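PDB 6NWZ: carbohydrate deacetylase Agd3 from Neosartorya fumigata, which probably removes acetyl groups from N-acetylated sugars of the exopolysaccharide galactosaminogalactan and is required for biofilm formation by this fungus. Local coordinates for residues H171-I176 and A186-N191; A243-V248 and T664-L669; T494-N499 and Q547-N552. All blocks are in the same frame, centred on the assembly; numbering follows the deposited sequence.

Contact 1 and contact 3 are mainly buried, whereas contact 2 (243-248 with 664-669) is only partly so. Contact 1 belongs to the carbohydrate-binding module and contact 3 to the deacetylase domain; their centres are 41 Å apart. Contact 2 joins the loop between helix 224-237 and strand 252-257 to a strand of the C-terminal domain, and contact 3 lies on the other side of the chain's centre. The chemistry changes with place. Contacts 1 and 2 each bring a histidine ring against an aromatic ring, obliquely in the first and edge-to-face in the second, while contact 3, beside the zinc-binding H546, relies on an asparagine amide and bridging waters.

Contact 1: H171-I176 and A186-N191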
loop_
_atom_site.group_PDB
_atom_site.type_symbol
_atom_site.label_atom_id
_atom_site.label_comp_id
_atom_site.label_asym_id
_atom_site.label_seq_id
_atom_site.Cartn_x
_atom_site.Cartn_y
_atom_site.Cartn_z
ATOM N N HIS A 171 6.602 -15.886 -20.510
ATOM C CA HIS A 171 5.451 -16.780 -20.435
ATOM C C HIS A 171 5.472 -17.745 -21.617
ATOM O O HIS A 171 6.331 -17.669 -22.497
ATOM C CB HIS A 171 4.139 -15.994 -20.383
ATOM C CG HIS A 171 4.009 -14.959 -21.455
ATOM N ND1 HIS A 171 4.562 -13.700 -21.345
ATOM C CD2 HIS A 171 3.386 -14.993 -22.657
ATOM C CE1 HIS A 171 4.283 -13.002 -22.432
ATOM N NE2 HIS A 171 3.575 -13.765 -23.245
ATOM N N TYR A 172 4.521 -18.678 -21.622
ATOM C CA TYR A 172 4.439 -19.705 -22.659
ATOM C C TYR A 172 2.984 -19.861 -23.081
ATOM O O TYR A 172 2.180 -20.461 -22.349
ATOM C CB TYR A 172 4.996 -21.042 -22.177
ATOM C CG TYR A 172 6.341 -20.965 -21.492
ATOM C CD1 TYR A 172 6.427 -20.741 -20.124
ATOM C CD2 TYR A 172 7.523 -21.132 -22.206
ATOM C CE1 TYR A 172 7.647 -20.674 -19.484
ATOM C CE2 TYR A 172 8.754 -21.067 -21.572
ATOM C CZ TYR A 172 8.808 -20.837 -20.208
ATOM O OH TYR A 172 10.019 -20.768 -19.556
ATOM N N PRO A 173 2.607 -19.328 -24.239
ATOM C CA PRO A 173 1.249 -19.554 -24.747
ATOM C C PRO A 173 0.951 -21.042 -24.850
ATOM O O PRO A 173 1.753 -21.822 -25.367
ATOM C CB PRO A 173 1.274 -18.880 -26.120
ATOM C CG PRO A 173 2.313 -17.810 -25.980
ATOM C CD PRO A 173 3.370 -18.394 -25.084
ATOM N N ALA A 174 -0.212 -21.439 -24.340
ATOM C CA ALA A 174 -0.526 -22.842 -24.125
ATOM C C ALA A 174 -1.861 -23.202 -24.762
ATOM O O ALA A 174 -2.638 -22.336 -25.176
ATOM C CB ALA A 174 -0.557 -23.176 -22.630
ATOM N N THR A 175 -2.119 -24.510 -24.814
ATOM C CA THR A 175 -3.367 -25.061 -25.333
ATOM C C THR A 175 -3.840 -26.177 -24.412
ATOM O O THR A 175 -3.106 -27.142 -24.184
ATOM C CB THR A 175 -3.180 -25.594 -26.754
ATOM O OG1 THR A 175 -2.760 -24.525 -27.610
ATOM C CG2 THR A 175 -4.482 -26.189 -27.275
ATOM N N ILE A 176 -5.064 -26.049 -23.888
ATOM C CA ILE A 176 -5.632 -27.109 -23.062
ATOM C C ILE A 176 -5.838 -28.352 -23.914
ATOM O O ILE A 176 -6.410 -28.288 -25.010
ATOM C CB ILE A 176 -6.947 -26.647 -22.420
ATOM C CG1 ILE A 176 -6.695 -25.446 -21.510
ATOM C CG2 ILE A 176 -7.598 -27.784 -21.638
ATOM C CD1 ILE A 176 -7.926 -24.987 -20.772
ATOM N N ALA A 186 -7.351 -17.691 -17.661
ATOM C CA ALA A 186 -6.688 -16.509 -18.191
ATOM C C ALA A 186 -6.236 -16.791 -19.616
ATOM O O ALA A 186 -6.047 -17.943 -20.014
ATOM C CB ALA A 186 -5.490 -16.087 -17.329
ATOM N N GLN A 187 -6.042 -15.720 -20.378
ATOM C CA GLN A 187 -5.833 -15.856 -21.812
ATOM C C GLN A 187 -4.867 -14.784 -22.299
ATOM O O GLN A 187 -4.989 -13.615 -21.920
ATOM C CB GLN A 187 -7.176 -15.759 -22.546
ATOM C CG GLN A 187 -7.116 -15.897 -24.044
ATOM C CD GLN A 187 -8.497 -15.982 -24.661
ATOM O OE1 GLN A 187 -8.965 -15.041 -25.301
ATOM N NE2 GLN A 187 -9.157 -17.115 -24.471
ATOM N N PHE A 188 -3.899 -15.196 -23.118
ATOM C CA PHE A 188 -3.006 -14.255 -23.778
ATOM C C PHE A 188 -3.673 -13.715 -25.035
ATOM O O PHE A 188 -4.124 -14.485 -25.888
ATOM C CB PHE A 188 -1.680 -14.920 -24.149
ATOM C CG PHE A 188 -0.838 -15.306 -22.971
ATOM C CD1 PHE A 188 -0.454 -14.358 -22.038
ATOM C CD2 PHE A 188 -0.424 -16.618 -22.800
ATOM C CE1 PHE A 188 0.327 -14.713 -20.952
ATOM C CE2 PHE A 188 0.361 -16.978 -21.718
ATOM C CZ PHE A 188 0.733 -16.024 -20.790
ATOM N N ALA A 189 -3.729 -12.393 -25.148
ATOM C CA ALA A 189 -4.277 -11.769 -26.334
ATOM C C ALA A 189 -3.305 -11.905 -27.502
ATOM O O ALA A 189 -2.101 -12.087 -27.304
ATOM C CB ALA A 189 -4.573 -10.296 -26.065
ATOM N N PRO A 190 -3.805 -11.839 -28.733
ATOM C CA PRO A 190 -2.902 -11.792 -29.887
ATOM C C PRO A 190 -2.040 -10.540 -29.849
ATOM O O PRO A 190 -2.367 -9.543 -29.200
ATOM C CB PRO A 190 -3.855 -11.783 -31.088
ATOM C CG PRO A 190 -5.115 -12.403 -30.571
ATOM C CD PRO A 190 -5.216 -11.968 -29.139
ATOM N N ASN A 191 -0.910 -10.604 -30.553
ATOM C CA ASN A 191 0.013 -9.478 -30.595
ATOM C C ASN A 191 0.825 -9.503 -31.882
ATOM O O ASN A 191 0.369 -10.037 -32.896
ATOM C CB ASN A 191 0.936 -9.488 -29.373
ATOM C CG ASN A 191 1.810 -10.729 -29.306
ATOM O OD1 ASN A 191 1.548 -11.725 -29.980
ATOM N ND2 ASN A 191 2.853 -10.674 -28.483
#
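H171 and F188 lay their rings against each other in the carbohydrate-binding module. The ring planes stand 31° apart with centroids separated by 4.3 Å, an oblique aromatic pair that is neither a true stack nor edge-to-face. The two side chains run past each other in opposite directions, bringing the far end of the phenyl ring to the base of the imidazole: F188 CZ is 3.4 Å from H171 CD2 and equally near H171 CB. CD2 lies over one face of the phenyl ring, displaced toward its rim, while F188 CE1 lies over a face of the imidazole.

Torsions explain the overlap. With chi1 at 51°, the imidazole of H171 is tucked between its own backbone N and carbonyl carbon. F188 adopts the alternative with CG opposite its carbonyl carbon (chi1 -68°), which sends the flat ring across to the other segment. Around the phenyl rim, Y172 O sits near the ring plane, 4.0 Å from F188 CE2, where a carbonyl oxygen meets the slightly positive C-H edge. P173 adds an apolar neighbour, its CA lying 3.9 Å from F188 CD2; as a proline it brings no backbone N-H that would need a partner here.

Histidine suits its place because it offers a flat face to F188 while its nitrogens make polar bonds: ND1 to L169 O and NE2 to Q143 OE1. Two oxygen partners would tend to favour the doubly protonated form.

F188 belongs to strand 182-188, which pairs with strands 144-147 and 198-206, and its ring also touches S198 and A200 of the latter. P173 leans on S198 too, just before strand 174-176 pairs antiparallel with strand 129-131.

Contact 2: A243-V248 and T664-L669; sequences AGHRRV and TVWVQL
The aromatic part of this contact is an edge-to-face (T-shaped) pair between H245 and W666. The benzene ring of the indole points its edge at the imidazole face, the planes meeting at 66° with centroids 5.0 Å apart. W666 CZ2 stands over the middle of the imidazole, 3.7 Å from H245 CD2. H245 reaches this place because its CG is swung opposite the backbone N (chi1 177°), carrying the ring out toward the strand.

Methyl packing comes next. T664 CG2 lies 3.6 Å from H245 ND1 and also above one face of the W666 indole, so a single small branched residue fills the angle between the two rings. Its OG1 lies in the imidazole plane at the ring edge, but 3.7 Å from H245 ND1 is too long for a hydrogen bond.

T664 and W666 belong to strand 663-667, the middle strand of a three-stranded antiparallel sheet in the C-terminal domain, flanked by strands 639-643 and 654-656. Alternate residues of a strand share a face, which is why both meet the same histidine while V665 turns away toward F676.

Polar bonds tie the surroundings of the two segments together: W666 NE1 bonds to E656 OE1, and the other oxygen of that carboxylate forms a salt bridge with R247. G244 O accepts from T642 OG1 on strand 639-643, and R246 and R247 both form salt bridges with D661.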
loop_
_atom_site.group_PDB
_atom_site.type_symbol
_atom_site.label_atom_id
_atom_site.label_comp_id
_atom_site.label_asym_id
_atom_site.label_seq_id
_atom_site.Cartn_x
_atom_site.Cartn_y
_atom_site.Cartn_z
ATOM N N ALA A 243 -6.950 -16.517 7.825
ATOM C CA ALA A 243 -6.578 -15.527 8.830
ATOM C C ALA A 243 -5.865 -14.401 8.095
ATOM O O ALA A 243 -4.700 -14.529 7.715
ATOM C CB ALA A 243 -5.697 -16.149 9.907
ATOM N N GLY A 244 -6.573 -13.304 7.864
ATOM C CA GLY A 244 -5.977 -12.204 7.137
ATOM C C GLY A 244 -6.982 -11.100 6.909
ATOM O O GLY A 244 -8.058 -11.078 7.511
ATOM N N HIS A 245 -6.619 -10.191 6.000
ATOM C CA HIS A 245 -7.359 -8.950 5.809
ATOM C C HIS A 245 -6.913 -8.235 4.536
ATOM O O HIS A 245 -5.728 -7.916 4.382
ATOM C CB HIS A 245 -7.167 -8.055 7.036
ATOM C CG HIS A 245 -7.824 -6.716 6.929
ATOM N ND1 HIS A 245 -9.158 -6.561 6.612
ATOM C CD2 HIS A 245 -7.334 -5.468 7.119
ATOM C CE1 HIS A 245 -9.457 -5.274 6.598
ATOM N NE2 HIS A 245 -8.368 -4.591 6.903
ATOM N N ARG A 246 -7.852 -7.974 3.622
ATOM C CA ARG A 246 -7.573 -7.316 2.346
ATOM C C ARG A 246 -8.189 -5.921 2.342
ATOM O O ARG A 246 -9.401 -5.772 2.153
ATOM C CB ARG A 246 -8.117 -8.129 1.173
ATOM C CG ARG A 246 -7.871 -7.470 -0.177
ATOM C CD ARG A 246 -8.703 -8.113 -1.274
ATOM N NE ARG A 246 -10.087 -7.644 -1.258
ATOM C CZ ARG A 246 -11.099 -8.268 -1.854
ATOM N NH1 ARG A 246 -10.891 -9.401 -2.513
ATOM N NH2 ARG A 246 -12.324 -7.765 -1.786
ATOM N N ARG A 247 -7.351 -4.899 2.512
ATOM C CA ARG A 247 -7.795 -3.512 2.485
ATOM C C ARG A 247 -6.801 -2.682 1.684
ATOM O O ARG A 247 -5.590 -2.893 1.781
ATOM C CB ARG A 247 -7.943 -2.960 3.912
ATOM C CG ARG A 247 -8.084 -1.445 4.017
ATOM C CD ARG A 247 -9.412 -0.946 3.470
ATOM N NE ARG A 247 -10.540 -1.422 4.263
ATOM C CZ ARG A 247 -11.429 -2.314 3.839
ATOM N NH1 ARG A 247 -11.332 -2.824 2.617
ATOM N NH2 ARG A 247 -12.421 -2.688 4.634
ATOM N N VAL A 248 -7.313 -1.748 0.883
ATOM C CA VAL A 248 -6.484 -0.809 0.133
ATOM C C VAL A 248 -6.794 0.598 0.624
ATOM O O VAL A 248 -7.937 1.062 0.511
ATOM C CB VAL A 248 -6.708 -0.918 -1.382
ATOM C CG1 VAL A 248 -5.938 0.179 -2.110
ATOM C CG2 VAL A 248 -6.272 -2.275 -1.879
ATOM N N THR A 664 -14.856 -9.484 7.193
ATOM C CA THR A 664 -13.675 -9.531 8.046
ATOM C C THR A 664 -14.124 -9.418 9.498
ATOM O O THR A 664 -14.823 -8.465 9.860
ATOM C CB THR A 664 -12.690 -8.411 7.699
ATOM O OG1 THR A 664 -12.361 -8.468 6.305
ATOM C CG2 THR A 664 -11.415 -8.542 8.522
ATOM N N VAL A 665 -13.730 -10.385 10.321
ATOM C CA VAL A 665 -14.075 -10.413 11.739
ATOM C C VAL A 665 -12.787 -10.249 12.535
ATOM O O VAL A 665 -11.846 -11.042 12.381
ATOM C CB VAL A 665 -14.807 -11.711 12.120
ATOM C CG1 VAL A 665 -15.087 -11.752 13.614
ATOM C CG2 VAL A 665 -16.100 -11.840 11.334
ATOM N N TRP A 666 -12.735 -9.214 13.376
ATOM C CA TRP A 666 -11.579 -8.952 14.233
ATOM C C TRP A 666 -11.790 -9.696 15.546
ATOM O O TRP A 666 -12.533 -9.245 16.421
ATOM C CB TRP A 666 -11.388 -7.452 14.442
ATOM C CG TRP A 666 -11.037 -6.742 13.164
ATOM C CD1 TRP A 666 -11.899 -6.118 12.308
ATOM C CD2 TRP A 666 -9.733 -6.619 12.579
ATOM N NE1 TRP A 666 -11.212 -5.604 11.232
ATOM C CE2 TRP A 666 -9.881 -5.899 11.375
ATOM C CE3 TRP A 666 -8.455 -7.044 12.956
ATOM C CZ2 TRP A 666 -8.798 -5.593 10.549
ATOM C CZ3 TRP A 666 -7.381 -6.737 12.134
ATOM C CH2 TRP A 666 -7.560 -6.021 10.945
ATOM N N VAL A 667 -11.132 -10.845 15.678
ATOM C CA VAL A 667 -11.349 -11.751 16.801
ATOM C C VAL A 667 -10.355 -11.426 17.908
ATOM O O VAL A 667 -9.141 -11.572 17.729
ATOM C CB VAL A 667 -11.217 -13.214 16.361
ATOM C CG1 VAL A 667 -11.650 -14.141 17.486
ATOM C CG2 VAL A 667 -12.036 -13.456 15.107
ATOM N N GLN A 668 -10.873 -11.003 19.059
ATOM C CA GLN A 668 -10.047 -10.659 20.212
ATOM C C GLN A 668 -9.823 -11.912 21.052
ATOM O O GLN A 668 -10.748 -12.401 21.709
ATOM C CB GLN A 668 -10.707 -9.554 21.034
ATOM C CG GLN A 668 -9.817 -8.982 22.128
ATOM C CD GLN A 668 -8.527 -8.398 21.582
ATOM O OE1 GLN A 668 -8.543 -7.435 20.814
ATOM N NE2 GLN A 668 -7.401 -8.985 21.971
ATOM N N LEU A 669 -8.597 -12.430 21.032
ATOM C CA LEU A 669 -8.241 -13.595 21.828
ATOM C C LEU A 669 -7.834 -13.164 23.230
ATOM O O LEU A 669 -7.115 -12.175 23.404
ATOM C CB LEU A 669 -7.106 -14.380 21.167
ATOM C CG LEU A 669 -7.391 -14.961 19.780
ATOM C CD1 LEU A 669 -6.241 -15.843 19.319
ATOM C CD2 LEU A 669 -8.701 -15.732 19.776
#

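Contact 3: T494-N499 and Q547-N552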
loop_
_atom_site.group_PDB
_atom_site.type_symbol
_atom_site.label_atom_id
_atom_site.label_comp_id
_atom_site.label_asym_id
_atom_site.label_seq_id
_atom_site.Cartn_x
_atom_site.Cartn_y
_atom_site.Cartn_z
ATOM N N THR A 494 6.179 10.668 -5.542
ATOM C CA THR A 494 5.692 10.605 -6.911
ATOM C C THR A 494 6.481 11.580 -7.772
ATOM O O THR A 494 7.215 12.437 -7.270
ATOM C CB THR A 494 4.194 10.927 -6.988
ATOM O OG1 THR A 494 3.980 12.283 -6.577
ATOM C CG2 THR A 494 3.408 10.005 -6.074
ATOM N N ARG A 495 6.319 11.440 -9.088
ATOM C CA ARG A 495 6.895 12.376 -10.046
ATOM C C ARG A 495 6.116 13.683 -10.134
ATOM O O ARG A 495 6.466 14.544 -10.951
ATOM C CB ARG A 495 6.987 11.717 -11.426
ATOM C CG ARG A 495 7.999 10.585 -11.477
ATOM C CD ARG A 495 7.759 9.652 -12.649
ATOM N NE ARG A 495 8.643 8.491 -12.599
ATOM C CZ ARG A 495 8.376 7.376 -11.926
ATOM N NH1 ARG A 495 7.243 7.263 -11.244
ATOM N NH2 ARG A 495 9.240 6.371 -11.936
ATOM N N ILE A 496 5.064 13.842 -9.331
ATOM C CA ILE A 496 4.433 15.139 -9.127
ATOM C C ILE A 496 5.258 15.860 -8.070
ATOM O O ILE A 496 5.053 15.666 -6.866
ATOM C CB ILE A 496 2.960 14.996 -8.703
ATOM C CG1 ILE A 496 2.217 14.055 -9.654
ATOM C CG2 ILE A 496 2.283 16.352 -8.664
ATOM C CD1 ILE A 496 2.221 14.507 -11.099
ATOM N N TYR A 497 6.205 16.682 -8.512
ATOM C CA TYR A 497 7.259 17.168 -7.633
ATOM C C TYR A 497 6.779 18.327 -6.760
ATOM O O TYR A 497 5.818 19.034 -7.078
ATOM C CB TYR A 497 8.479 17.582 -8.451
ATOM C CG TYR A 497 9.106 16.434 -9.213
ATOM C CD1 TYR A 497 9.767 15.411 -8.541
ATOM C CD2 TYR A 497 9.025 16.364 -10.598
ATOM C CE1 TYR A 497 10.340 14.353 -9.227
ATOM C CE2 TYR A 497 9.597 15.308 -11.295
ATOM C CZ TYR A 497 10.253 14.306 -10.602
ATOM O OH TYR A 497 10.826 13.249 -11.275
ATOM N N TYR A 498 7.491 18.523 -5.647
ATOM C CA TYR A 498 7.035 19.431 -4.600
ATOM C C TYR A 498 7.018 20.883 -5.054
ATOM O O TYR A 498 6.265 21.693 -4.501
ATOM C CB TYR A 498 7.931 19.297 -3.371
ATOM C CG TYR A 498 9.185 20.147 -3.430
ATOM C CD1 TYR A 498 10.280 19.758 -4.195
ATOM C CD2 TYR A 498 9.273 21.342 -2.723
ATOM C CE1 TYR A 498 11.431 20.535 -4.250
ATOM C CE2 TYR A 498 10.417 22.124 -2.773
ATOM C CZ TYR A 498 11.492 21.716 -3.537
ATOM O OH TYR A 498 12.629 22.491 -3.587
ATOM N N ASN A 499 7.853 21.240 -6.023
ATOM C CA ASN A 499 8.024 22.623 -6.448
ATOM C C ASN A 499 7.458 22.846 -7.845
ATOM O O ASN A 499 7.991 23.634 -8.632
ATOM C CB ASN A 499 9.495 23.026 -6.387
ATOM C CG ASN A 499 10.391 22.107 -7.202
ATOM O OD1 ASN A 499 10.024 20.975 -7.510
ATOM N ND2 ASN A 499 11.580 22.594 -7.549
ATOM N N GLN A 547 1.499 21.731 -1.755
ATOM C CA GLN A 547 0.408 22.674 -1.988
ATOM C C GLN A 547 0.422 23.223 -3.408
ATOM O O GLN A 547 -0.644 23.464 -3.989
ATOM C CB GLN A 547 0.473 23.818 -0.969
ATOM C CG GLN A 547 1.737 24.670 -1.040
ATOM C CD GLN A 547 1.608 25.862 -1.979
ATOM O OE1 GLN A 547 0.505 26.333 -2.261
ATOM N NE2 GLN A 547 2.742 26.355 -2.466
ATOM N N ALA A 548 1.608 23.417 -3.987
ATOM C CA ALA A 548 1.686 23.928 -5.348
ATOM C C ALA A 548 1.049 22.983 -6.358
ATOM O O ALA A 548 0.665 23.428 -7.445
ATOM C CB ALA A 548 3.145 24.197 -5.724
ATOM N N ASN A 549 0.916 21.695 -6.024
ATOM C CA ASN A 549 0.352 20.721 -6.954
ATOM C C ASN A 549 -1.156 20.859 -7.124
ATOM O O ASN A 549 -1.715 20.233 -8.032
ATOM C CB ASN A 549 0.669 19.292 -6.500
ATOM C CG ASN A 549 2.152 19.058 -6.270
ATOM O OD1 ASN A 549 2.538 18.218 -5.457
ATOM N ND2 ASN A 549 2.990 19.800 -6.985
ATOM N N LEU A 550 -1.828 21.639 -6.279
ATOM C CA LEU A 550 -3.277 21.771 -6.344
ATOM C C LEU A 550 -3.729 22.902 -7.258
ATOM O O LEU A 550 -4.933 23.166 -7.343
ATOM C CB LEU A 550 -3.853 21.987 -4.937
ATOM C CG LEU A 550 -3.498 20.985 -3.833
ATOM C CD1 LEU A 550 -4.385 21.202 -2.620
ATOM C CD2 LEU A 550 -3.612 19.556 -4.315
ATOM N N ARG A 551 -2.801 23.570 -7.942
ATOM C CA ARG A 551 -3.160 24.695 -8.795
ATOM C C ARG A 551 -4.074 24.230 -9.919
ATOM O O ARG A 551 -3.685 23.397 -10.743
ATOM C CB ARG A 551 -1.908 25.352 -9.373
ATOM C CG ARG A 551 -2.200 26.681 -10.046
ATOM C CD ARG A 551 -1.136 27.048 -11.059
ATOM N NE ARG A 551 -1.308 28.413 -11.542
ATOM C CZ ARG A 551 -0.416 29.383 -11.376
ATOM N NH1 ARG A 551 0.729 29.139 -10.753
ATOM N NH2 ARG A 551 -0.662 30.596 -11.846
ATOM N N ASN A 552 -5.288 24.769 -9.952
ATOM C CA ASN A 552 -6.280 24.393 -10.957
ATOM C C ASN A 552 -7.152 25.546 -11.437
ATOM O O ASN A 552 -7.576 25.527 -12.598
ATOM C CB ASN A 552 -7.193 23.279 -10.405
ATOM C CG ASN A 552 -8.124 23.773 -9.310
ATOM O OD1 ASN A 552 -9.259 24.169 -9.577
ATOM N ND2 ASN A 552 -7.649 23.747 -8.069
HETATM O O HOH W 1 4.849 16.949 -4.382
HETATM O O HOH W 2 4.379 23.171 -2.963
#
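A548 and N549 meet the loop 494-499 in the deacetylase domain, where both segments follow neighbouring parallel strands, 542-546 and 487-492, of its mixed sheet. Segment 547-552 starts as a 3-10 turn directly after H546, a zinc ligand. A548 uses its backbone: its N donates to a water, which in turn donates to Y498 O. Its small CB fits 4.2 Å from Y498 O. The CB of Y498 points away from this segment, yet its side chain passes about 3 Å from that of H546 at the nearest atoms.

N549 carries most of the contact. With CG opposite the carbonyl carbon (chi1 -54°), its amide is directed at the loop, and ND2 gives a nearly straight bond of 2.9 Å to Y497 O (162° at the hydrogen), from a position tilted 27° out of that carbonyl's plane. OD1 accepts from H546 N and from a water that also bonds I496 O. An asparagine suits this spot because one short amide can both donate and accept. I496 CG2 sits squarely over the amide face, 3.6 Å from N549 CG, so polar rim and apolar face are both matched. Past the turn, N552 ND2 donates to L550 O at 2.9 Å.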